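Long-range contact in oligopeptide ABC transporter, periplasmic oligopeptide-binding protein, putative (PDB 5IPW), which probably binds oligopeptides in the periplasm and delivers them to an ABC transporter for uptake into the cell: residues V119-G124 with P237-W242. Residues are numbered along the deposited sequence; the frame is centred on the assembly and turned at random.
Sequences VKWSDG and PTLSPW
Ser122 grips the backbone of Thr238 at both ends, its amide N donating to Thr238 O at 2.9 Å while its OG accepts from Thr238 N at 2.8 Å. The bond to OG is the straighter (155° at the hydrogen, against 132°), and with chi1 at 59° the hydroxyl stands between backbone N and carbonyl carbon, turned towards the Thr238 N-H, whose hydrogen bond it accepts. The hydroxyl accepts roughly where a backbone carbonyl would in an antiparallel hydrogen-bonded pair, although both segments are irregular. Beside this clamp, the six-membered ring of Trp121 takes Leu239 CG over one face in a CH-pi contact, 4.0 Å from the ring centroid, and Leu239 CD2 reaches on to Val119 CG1. Pro237 lies against Trp121 CB and the carboxylate of Asp123, whose OD2 is hydrogen-bonded to His193. Were Trp121 an alanine, Leu239 would probably lose the ring face it rests on, and Asp131 its indole N-H donor. Trp121 opens a type I turn closed by Gly124, and Thr238 OG1 accepts from Ser240 N in an ST turn. The contact thereby ties the link between strand 110-115 and helix 129-140 to the lead-in of edge strand 242-244, with helix 192-195 packing on Pro237.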
loop_
_atom_site.group_PDB
_atom_site.type_symbol
_atom_site.label_atom_id
_atom_site.label_comp_id
_atom_site.label_asym_id
_atom_site.label_seq_id
_atom_site.Cartn_x
_atom_site.Cartn_y
_atom_site.Cartn_z
ATOM N N VAL A 119 22.079 -6.659 -18.067
ATOM C CA VAL A 119 21.746 -5.544 -17.196
ATOM C C VAL A 119 22.979 -5.162 -16.397
ATOM O O VAL A 119 23.645 -6.014 -15.812
ATOM C CB VAL A 119 20.610 -5.874 -16.213
ATOM C CG1 VAL A 119 20.484 -4.781 -15.159
ATOM C CG2 VAL A 119 19.292 -6.040 -16.950
ATOM N N LYS A 120 23.265 -3.869 -16.365
ATOM C CA LYS A 120 24.400 -3.365 -15.632
ATOM C C LYS A 120 23.946 -2.397 -14.551
ATOM O O LYS A 120 22.961 -1.685 -14.727
ATOM C CB LYS A 120 25.384 -2.700 -16.603
ATOM C CG LYS A 120 26.201 -3.707 -17.407
ATOM C CD LYS A 120 26.793 -3.116 -18.683
ATOM C CE LYS A 120 26.269 -3.793 -19.949
ATOM N NZ LYS A 120 24.811 -3.601 -20.189
ATOM N N TRP A 121 24.662 -2.399 -13.428
ATOM C CA TRP A 121 24.493 -1.387 -12.381
ATOM C C TRP A 121 24.855 -0.012 -12.921
ATOM O O TRP A 121 25.480 0.097 -13.977
ATOM C CB TRP A 121 25.391 -1.696 -11.176
ATOM C CG TRP A 121 25.009 -2.931 -10.429
ATOM C CD1 TRP A 121 25.473 -4.199 -10.640
ATOM C CD2 TRP A 121 24.084 -3.020 -9.345
ATOM N NE1 TRP A 121 24.887 -5.071 -9.760
ATOM C CE2 TRP A 121 24.026 -4.376 -8.954
ATOM C CE3 TRP A 121 23.290 -2.090 -8.672
ATOM C CZ2 TRP A 121 23.210 -4.820 -7.914
ATOM C CZ3 TRP A 121 22.479 -2.530 -7.641
ATOM C CH2 TRP A 121 22.439 -3.883 -7.277
ATOM N N SER A 122 24.491 1.034 -12.180
ATOM C CA SER A 122 24.703 2.425 -12.623
ATOM C C SER A 122 26.176 2.817 -12.832
ATOM O O SER A 122 26.466 3.804 -13.497
ATOM C CB SER A 122 24.031 3.395 -11.652
ATOM O OG SER A 122 24.544 3.245 -10.339
ATOM N N ASP A 123 27.097 2.039 -12.277
ATOM C CA ASP A 123 28.531 2.227 -12.521
ATOM C C ASP A 123 29.083 1.381 -13.673
ATOM O O ASP A 123 30.271 1.468 -13.974
ATOM C CB ASP A 123 29.339 1.907 -11.253
ATOM C CG ASP A 123 29.336 0.417 -10.902
ATOM O OD1 ASP A 123 28.460 -0.324 -11.377
ATOM O OD2 ASP A 123 30.213 -0.013 -10.130
ATOM N N GLY A 124 28.240 0.551 -14.293
ATOM C CA GLY A 124 28.664 -0.288 -15.418
ATOM C C GLY A 124 28.861 -1.760 -15.090
ATOM O O GLY A 124 28.881 -2.590 -15.986
ATOM N N PRO A 237 26.344 1.952 -6.271
ATOM C CA PRO A 237 25.741 1.557 -7.544
ATOM C C PRO A 237 24.285 1.200 -7.368
ATOM O O PRO A 237 23.913 0.634 -6.337
ATOM C CB PRO A 237 26.532 0.307 -7.939
ATOM C CG PRO A 237 27.844 0.474 -7.263
ATOM C CD PRO A 237 27.514 1.119 -5.949
ATOM N N THR A 238 23.474 1.522 -8.365
ATOM C CA THR A 238 22.034 1.348 -8.251
ATOM C C THR A 238 21.407 0.821 -9.552
ATOM O O THR A 238 21.987 0.957 -10.637
ATOM C CB THR A 238 21.358 2.678 -7.831
ATOM O OG1 THR A 238 19.943 2.495 -7.679
ATOM C CG2 THR A 238 21.598 3.749 -8.857
ATOM N N LEU A 239 20.225 0.219 -9.404
ATOM C CA LEU A 239 19.384 -0.195 -10.527
ATOM C C LEU A 239 18.244 0.795 -10.779
ATOM O O LEU A 239 17.441 0.611 -11.694
ATOM C CB LEU A 239 18.817 -1.598 -10.264
ATOM C CG LEU A 239 19.885 -2.706 -10.219
ATOM C CD1 LEU A 239 19.345 -4.000 -9.646
ATOM C CD2 LEU A 239 20.469 -2.968 -11.593
ATOM N N SER A 240 18.178 1.853 -9.977
ATOM C CA SER A 240 17.090 2.829 -10.090
ATOM C C SER A 240 17.226 3.719 -11.329
ATOM O O SER A 240 18.324 3.902 -11.854
ATOM C CB SER A 240 17.046 3.704 -8.838
ATOM O OG SER A 240 16.656 2.952 -7.714
ATOM N N PRO A 241 16.109 4.282 -11.797
ATOM C CA PRO A 241 16.145 5.225 -12.921
ATOM C C PRO A 241 16.908 6.536 -12.625
ATOM O O PRO A 241 17.384 7.194 -13.551
ATOM C CB PRO A 241 14.669 5.515 -13.176
ATOM C CG PRO A 241 13.999 5.231 -11.875
ATOM C CD PRO A 241 14.736 4.048 -11.327
ATOM N N TRP A 242 17.004 6.928 -11.360
ATOM C CA TRP A 242 17.878 8.034 -10.999
ATOM C C TRP A 242 18.712 7.666 -9.779
ATOM O O TRP A 242 18.351 6.757 -9.026
ATOM C CB TRP A 242 17.090 9.312 -10.711
ATOM C CG TRP A 242 16.174 9.779 -11.786
ATOM C CD1 TRP A 242 16.494 10.573 -12.830
ATOM C CD2 TRP A 242 14.774 9.516 -11.894
ATOM N NE1 TRP A 242 15.383 10.816 -13.605
ATOM C CE2 TRP A 242 14.311 10.181 -13.042
ATOM C CE3 TRP A 242 13.862 8.781 -11.127
ATOM C CZ2 TRP A 242 12.981 10.133 -13.450
ATOM C CZ3 TRP A 242 12.536 8.740 -11.532
ATOM C CH2 TRP A 242 12.110 9.417 -12.679
#